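Local coordinates for protein xylosidase (Xanthomonas axonopodis pv. citri, PDB 6XN2) that probably hydrolyses beta-1,4-linked xylo-oligosaccharides as a family 43 glycoside hydrolase with a calcium ion bound beside its sugar pocket, at residues G258-Q263 with H308-L313; V297-V302 with W318-H323. All blocks are in the same frame, centred on the assembly; numbering follows the deposited sequence.

Contact 1: residues G258-Q263 with H308-L313; sequences GPWVHQ and HHSICL. With CA (calcium ion), chain D.
Trp260 and His262 meet Ser310 and Ile311 where two inner strands, 257-264 and 310-314, come side by side in the five-bladed beta-propeller typical of family 43. The strand axes approach to 7.0 Å and run 21° from parallel, and the evidence for their junction lies in side chains and waters. The indole of Trp260 is central. With CG anti to the backbone N (chi1 -179°), it reaches across and turns one face to Ser310 CB and Ile311 N. Ser310 CB stands 3.3 Å from the centroid of the six-membered ring of Trp260, almost on the ring normal, a CH-pi contact. Trp260 NE1 donates to Ile311 O at 2.9 Å, on a lone pair in the carbonyl plane; the bond is bent (N-H...O 130°), the acceptor lying off the indole plane. Farther along, Ile311 CG2 sits over one face of the His262 imidazole, 3.8 Å from its centroid. At the opposite end Gly258 CA comes to 3.4 Å from His308 CE1. His308 NE2 binds calcium at 2.6 Å, the ion lying in the ring plane, and six waters complete its shell. Water 1 bridges the segments, donating to Gly258 O at 2.7 Å and bonding His309 ND1 at 2.8 Å; water 2, itself a calcium ligand, lies between Pro259 O and His309 O. The polar ends are also held from outside: His309 NE2 by Ser271 OG, His262 NE2 by His344. Strand 267-273 pairs with 257-264 on one side, strand 317-324 with 310-314 on the other, and strand 47-56 lies against Trp260, His308 and Cys312.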
loop_
_atom_site.group_PDB
_atom_site.type_symbol
_atom_site.label_atom_id
_atom_site.label_comp_id
_atom_site.label_asym_id
_atom_site.label_seq_id
_atom_site.Cartn_x
_atom_site.Cartn_y
_atom_site.Cartn_z
ATOM N N GLY A 258 1.247 5.003 -0.884
ATOM C CA GLY A 258 0.798 3.625 -1.038
ATOM C C GLY A 258 0.740 3.013 -2.429
ATOM O O GLY A 258 -0.326 2.531 -2.838
ATOM N N PRO A 259 1.852 2.954 -3.138
ATOM C CA PRO A 259 1.832 2.355 -4.455
ATOM C C PRO A 259 1.602 0.862 -4.425
ATOM O O PRO A 259 1.899 0.225 -3.498
ATOM C CB PRO A 259 3.228 2.623 -4.983
ATOM C CG PRO A 259 4.057 2.746 -3.808
ATOM C CD PRO A 259 3.207 3.286 -2.716
ATOM N N TRP A 260 1.023 0.344 -5.474
ATOM C CA TRP A 260 0.834 -1.095 -5.618
ATOM C C TRP A 260 0.908 -1.393 -7.093
ATOM O O TRP A 260 0.414 -0.613 -7.904
ATOM C CB TRP A 260 -0.507 -1.554 -5.032
ATOM C CG TRP A 260 -0.751 -3.050 -5.145
ATOM C CD1 TRP A 260 -1.338 -3.709 -6.193
ATOM C CD2 TRP A 260 -0.413 -4.059 -4.176
ATOM N NE1 TRP A 260 -1.385 -5.060 -5.935
ATOM C CE2 TRP A 260 -0.824 -5.303 -4.706
ATOM C CE3 TRP A 260 0.187 -4.033 -2.910
ATOM C CZ2 TRP A 260 -0.652 -6.507 -4.016
ATOM C CZ3 TRP A 260 0.364 -5.226 -2.230
ATOM C CH2 TRP A 260 -0.059 -6.449 -2.781
ATOM N N VAL A 261 1.542 -2.507 -7.450
ATOM C CA VAL A 261 1.619 -2.888 -8.853
ATOM C C VAL A 261 1.160 -4.326 -9.025
ATOM O O VAL A 261 1.560 -5.209 -8.269
ATOM C CB VAL A 261 3.048 -2.719 -9.426
ATOM C CG1 VAL A 261 3.109 -3.176 -10.884
ATOM C CG2 VAL A 261 3.493 -1.262 -9.326
ATOM N N HIS A 262 0.297 -4.559 -10.004
ATOM C CA HIS A 262 -0.053 -5.925 -10.357
ATOM C C HIS A 262 0.025 -6.111 -11.874
ATOM O O HIS A 262 -0.044 -5.145 -12.648
ATOM C CB HIS A 262 -1.444 -6.302 -9.808
ATOM C CG HIS A 262 -2.593 -5.723 -10.577
ATOM N ND1 HIS A 262 -3.154 -4.500 -10.277
ATOM C CD2 HIS A 262 -3.308 -6.222 -11.613
ATOM C CE1 HIS A 262 -4.154 -4.262 -11.108
ATOM N NE2 HIS A 262 -4.266 -5.289 -11.931
ATOM N N GLN A 263 0.173 -7.352 -12.291
ATOM C CA GLN A 263 0.249 -7.686 -13.678
ATOM C C GLN A 263 -1.039 -8.308 -14.169
ATOM O O GLN A 263 -1.590 -9.142 -13.542
ATOM C CB GLN A 263 1.390 -8.664 -13.941
ATOM C CG GLN A 263 2.762 -8.062 -13.916
ATOM C CD GLN A 263 3.841 -9.048 -14.270
ATOM O OE1 GLN A 263 4.242 -9.813 -13.475
ATOM N NE2 GLN A 263 4.296 -9.003 -15.484
ATOM N N HIS A 308 -5.949 3.257 1.471
ATOM C CA HIS A 308 -4.825 2.425 1.124
ATOM C C HIS A 308 -5.330 1.094 0.627
ATOM O O HIS A 308 -6.348 0.669 1.044
ATOM C CB HIS A 308 -4.009 2.194 2.356
ATOM C CG HIS A 308 -2.564 1.985 2.094
ATOM N ND1 HIS A 308 -1.658 2.991 2.234
ATOM C CD2 HIS A 308 -1.860 0.885 1.787
ATOM C CE1 HIS A 308 -0.461 2.534 1.967
ATOM N NE2 HIS A 308 -0.560 1.262 1.686
ATOM N N HIS A 309 -4.580 0.417 -0.217
ATOM C CA HIS A 309 -5.100 -0.791 -0.791
ATOM C C HIS A 309 -4.125 -1.748 -1.414
ATOM O O HIS A 309 -2.978 -1.485 -1.483
ATOM C CB HIS A 309 -5.933 -0.348 -1.978
ATOM C CG HIS A 309 -5.110 -0.062 -3.194
ATOM N ND1 HIS A 309 -4.097 0.857 -3.200
ATOM C CD2 HIS A 309 -5.073 -0.659 -4.400
ATOM C CE1 HIS A 309 -3.519 0.861 -4.379
ATOM N NE2 HIS A 309 -4.086 -0.055 -5.121
ATOM N N SER A 310 -4.617 -2.916 -1.769
ATOM C CA SER A 310 -3.859 -3.799 -2.633
ATOM C C SER A 310 -4.822 -4.464 -3.607
ATOM O O SER A 310 -6.038 -4.434 -3.413
ATOM C CB SER A 310 -3.066 -4.827 -1.825
ATOM O OG SER A 310 -3.903 -5.675 -1.067
ATOM N N ILE A 311 -4.267 -5.042 -4.664
ATOM C CA ILE A 311 -5.052 -5.749 -5.665
ATOM C C ILE A 311 -4.449 -7.129 -5.882
ATOM O O ILE A 311 -3.261 -7.263 -6.190
ATOM C CB ILE A 311 -5.101 -4.976 -6.992
ATOM C CG1 ILE A 311 -5.873 -3.666 -6.818
ATOM C CG2 ILE A 311 -5.701 -5.846 -8.093
ATOM C CD1 ILE A 311 -5.706 -2.710 -7.978
ATOM N N CYS A 312 -5.265 -8.155 -5.693
ATOM C CA CYS A 312 -4.702 -9.521 -5.694
ATOM C C CYS A 312 -5.653 -10.527 -6.332
ATOM O O CYS A 312 -6.832 -10.449 -6.095
ATOM C CB CYS A 312 -4.493 -9.929 -4.246
ATOM S SG CYS A 312 -3.795 -11.577 -4.033
ATOM N N LEU A 313 -5.103 -11.434 -7.119
ATOM C CA LEU A 313 -5.902 -12.490 -7.769
ATOM C C LEU A 313 -5.928 -13.711 -6.858
ATOM O O LEU A 313 -4.877 -14.153 -6.456
ATOM C CB LEU A 313 -5.248 -12.826 -9.105
ATOM C CG LEU A 313 -5.889 -13.955 -9.899
ATOM C CD1 LEU A 313 -7.332 -13.639 -10.208
ATOM C CD2 LEU A 313 -5.118 -14.198 -11.172
HETATM CA CA CA D . 0.773 -0.744 0.649
HETATM O O HOH W 1 -2.729 2.774 -1.711
HETATM O O HOH W 2 -0.449 -0.077 -1.601
HETATM O O HOH W 3 2.387 0.740 -0.808
HETATM O O HOH W 4 -1.128 -2.522 0.538
HETATM O O HOH W 5 2.086 -2.823 -0.192
HETATM O O HOH W 6 3.035 -0.465 1.980
HETATM O O HOH W 7 0.388 -2.063 2.895
#

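Contact 2: residues V297-V302 with W318-H323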
loop_
_atom_site.group_PDB
_atom_site.type_symbol
_atom_site.label_atom_id
_atom_site.label_comp_id
_atom_site.label_asym_id
_atom_site.label_seq_id
_atom_site.Cartn_x
_atom_site.Cartn_y
_atom_site.Cartn_z
ATOM N N VAL A 297 -9.920 6.446 -11.812
ATOM C CA VAL A 297 -10.150 6.180 -10.419
ATOM C C VAL A 297 -10.580 4.749 -10.225
ATOM O O VAL A 297 -11.466 4.280 -10.856
ATOM C CB VAL A 297 -11.247 7.089 -9.864
ATOM C CG1 VAL A 297 -11.556 6.778 -8.443
ATOM C CG2 VAL A 297 -10.887 8.538 -10.012
ATOM N N LEU A 298 -9.949 4.093 -9.288
ATOM C CA LEU A 298 -10.185 2.691 -9.020
ATOM C C LEU A 298 -11.077 2.520 -7.784
ATOM O O LEU A 298 -11.954 1.656 -7.746
ATOM C CB LEU A 298 -8.835 1.996 -8.847
ATOM C CG LEU A 298 -8.737 0.491 -8.725
ATOM C CD1 LEU A 298 -7.440 0.076 -9.384
ATOM C CD2 LEU A 298 -8.742 0.101 -7.267
ATOM N N LEU A 299 -10.887 3.383 -6.821
ATOM C CA LEU A 299 -11.694 3.376 -5.645
ATOM C C LEU A 299 -12.131 4.778 -5.331
ATOM O O LEU A 299 -11.336 5.629 -5.179
ATOM C CB LEU A 299 -10.961 2.780 -4.446
ATOM C CG LEU A 299 -11.691 2.643 -3.114
ATOM C CD1 LEU A 299 -12.862 1.698 -3.177
ATOM C CD2 LEU A 299 -10.770 2.225 -1.994
ATOM N N ALA A 300 -13.402 4.955 -5.040
ATOM C CA ALA A 300 -13.911 6.235 -4.610
ATOM C C ALA A 300 -13.590 6.469 -3.142
ATOM O O ALA A 300 -13.182 5.601 -2.432
ATOM C CB ALA A 300 -15.393 6.314 -4.832
ATOM N N PRO A 301 -13.811 7.686 -2.677
ATOM C CA PRO A 301 -13.457 8.001 -1.309
ATOM C C PRO A 301 -14.057 7.151 -0.229
ATOM O O PRO A 301 -15.190 6.833 -0.288
ATOM C CB PRO A 301 -13.891 9.448 -1.175
ATOM C CG PRO A 301 -13.823 9.987 -2.535
ATOM C CD PRO A 301 -14.221 8.876 -3.423
ATOM N N VAL A 302 -13.251 6.808 0.745
ATOM C CA VAL A 302 -13.690 6.020 1.888
ATOM C C VAL A 302 -13.858 6.907 3.118
ATOM O O VAL A 302 -13.371 8.040 3.137
ATOM C CB VAL A 302 -12.689 4.899 2.215
ATOM C CG1 VAL A 302 -12.644 3.867 1.085
ATOM C CG2 VAL A 302 -11.301 5.492 2.457
ATOM N N TRP A 318 -10.235 -11.478 -9.087
ATOM C CA TRP A 318 -9.394 -10.382 -8.601
ATOM C C TRP A 318 -10.123 -9.666 -7.481
ATOM O O TRP A 318 -11.335 -9.461 -7.551
ATOM C CB TRP A 318 -9.062 -9.370 -9.699
ATOM C CG TRP A 318 -8.032 -9.787 -10.679
ATOM C CD1 TRP A 318 -8.251 -10.334 -11.906
ATOM C CD2 TRP A 318 -6.611 -9.653 -10.547
ATOM N NE1 TRP A 318 -7.060 -10.566 -12.539
ATOM C CE2 TRP A 318 -6.035 -10.156 -11.728
ATOM C CE3 TRP A 318 -5.770 -9.162 -9.541
ATOM C CZ2 TRP A 318 -4.655 -10.189 -11.934
ATOM C CZ3 TRP A 318 -4.398 -9.198 -9.747
ATOM C CH2 TRP A 318 -3.858 -9.702 -10.934
ATOM N N TYR A 319 -9.392 -9.212 -6.499
ATOM C CA TYR A 319 -10.001 -8.464 -5.449
ATOM C C TYR A 319 -9.273 -7.190 -5.156
ATOM O O TYR A 319 -8.108 -7.112 -5.338
ATOM C CB TYR A 319 -9.987 -9.249 -4.155
ATOM C CG TYR A 319 -10.769 -10.496 -4.140
ATOM C CD1 TYR A 319 -12.089 -10.499 -3.809
ATOM C CD2 TYR A 319 -10.179 -11.676 -4.430
ATOM C CE1 TYR A 319 -12.805 -11.653 -3.780
ATOM C CE2 TYR A 319 -10.883 -12.845 -4.416
ATOM C CZ TYR A 319 -12.199 -12.827 -4.095
ATOM O OH TYR A 319 -12.869 -13.984 -4.078
ATOM N N LEU A 320 -10.035 -6.189 -4.762
ATOM C CA LEU A 320 -9.499 -4.969 -4.186
ATOM C C LEU A 320 -9.562 -5.104 -2.670
ATOM O O LEU A 320 -10.630 -5.356 -2.104
ATOM C CB LEU A 320 -10.290 -3.736 -4.642
ATOM C CG LEU A 320 -9.860 -2.436 -3.948
ATOM C CD1 LEU A 320 -8.486 -2.044 -4.438
ATOM C CD2 LEU A 320 -10.850 -1.285 -4.126
ATOM N N PHE A 321 -8.416 -4.973 -2.014
ATOM C CA PHE A 321 -8.385 -4.895 -0.561
ATOM C C PHE A 321 -8.165 -3.447 -0.180
ATOM O O PHE A 321 -7.304 -2.784 -0.745
ATOM C CB PHE A 321 -7.284 -5.780 0.018
ATOM C CG PHE A 321 -7.548 -7.242 -0.142
ATOM C CD1 PHE A 321 -7.351 -7.864 -1.363
ATOM C CD2 PHE A 321 -7.998 -7.997 0.929
ATOM C CE1 PHE A 321 -7.596 -9.223 -1.514
ATOM C CE2 PHE A 321 -8.243 -9.355 0.783
ATOM C CZ PHE A 321 -8.041 -9.960 -0.443
ATOM N N TYR A 322 -8.950 -2.944 0.758
ATOM C CA TYR A 322 -8.850 -1.540 1.115
ATOM C C TYR A 322 -9.213 -1.393 2.574
ATOM O O TYR A 322 -9.364 -2.399 3.274
ATOM C CB TYR A 322 -9.752 -0.682 0.219
ATOM C CG TYR A 322 -11.230 -1.003 0.305
ATOM C CD1 TYR A 322 -11.754 -2.145 -0.301
ATOM C CD2 TYR A 322 -12.112 -0.146 0.969
ATOM C CE1 TYR A 322 -13.106 -2.442 -0.220
ATOM C CE2 TYR A 322 -13.469 -0.432 1.053
ATOM C CZ TYR A 322 -13.960 -1.580 0.451
ATOM O OH TYR A 322 -15.305 -1.871 0.529
ATOM N N HIS A 323 -9.335 -0.158 3.049
ATOM C CA HIS A 323 -9.791 0.053 4.419
ATOM C C HIS A 323 -10.659 1.301 4.550
ATOM O O HIS A 323 -10.688 2.157 3.662
ATOM C CB HIS A 323 -8.595 0.122 5.391
ATOM C CG HIS A 323 -7.760 1.366 5.272
ATOM N ND1 HIS A 323 -6.409 1.330 4.995
ATOM C CD2 HIS A 323 -8.076 2.674 5.423
ATOM C CE1 HIS A 323 -5.935 2.564 4.966
ATOM N NE2 HIS A 323 -6.929 3.398 5.213
#
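Chain 297-302 runs roughly alongside strand 318-323, the end-to-end directions of their touching parts being 20° apart, and the gap narrows from 8.8 Å between Leu299 CA and Leu320 CA to 7.6 Å between Val302 CA and His323 CA. The first segment turns a corner at Leu298, where a classic beta bulge sets Leu298 and Leu299 together across from Ile280, which hydrogen-bonds the backbone of both. The bulge is consistent with two consecutive leucines reaching the same partner: Leu298 CD2 touches Leu320 CD1 at 3.6 Å, the two side chains pointing opposite ways as they pass, while Leu299 CD1 meets Leu320 CD2 at 3.7 Å. Leu299 thereby works as a fork. Its CG is anti to the backbone N (chi1 -178°), which extends the branch point toward the strand; one methyl goes to Leu320, and the other, CD2, lies 3.8 Å from Tyr322 CB, the leucine side chain roughly perpendicular to that of the tyrosine. Tyr322 CD2 is also approached by Val302 CG1, at 4.0 Å and obliquely. Both Val302 methyls lie near His323 O, CG2 at 3.6 Å, so CG1 touches the carbonyl as well as the ring. Polar groups at this end find partners elsewhere: Tyr322 OH bonds Ser39 OG, and the His323 ring nitrogens bond Thr306 OG1 and Asp50 N. Methyl-to-methyl and methyl-to-ring contacts thus carry most of the joint, which suggests cohesion mainly by dispersion and burial of apolar surface, and probably little directional constraint between the two backbones.

Contacts 1 and 2 have centres about 10 Å apart and share a sheet through neighbouring strands 310-314 and 317-324. Probable backbone hydrogen bonds join them: Ser310 O to Phe321 N at 2.8 Å and Cys312 O to Tyr319 N at 2.9 Å. Contact 1 joins this sheet to strand 257-264, at one edge of the adjoining mixed sheet; contact 2 joins it to the end of strand 292-299, in the same mixed sheet, and to the loop that follows. Ile311 also touches Leu298 and Trp318. Toward the pocket, His308 CB packs 3.3 Å from His323 CE1; the side chain of His308 is about 4 Å from a bound beta-D-xylopyranose, that of His323 about 6 Å.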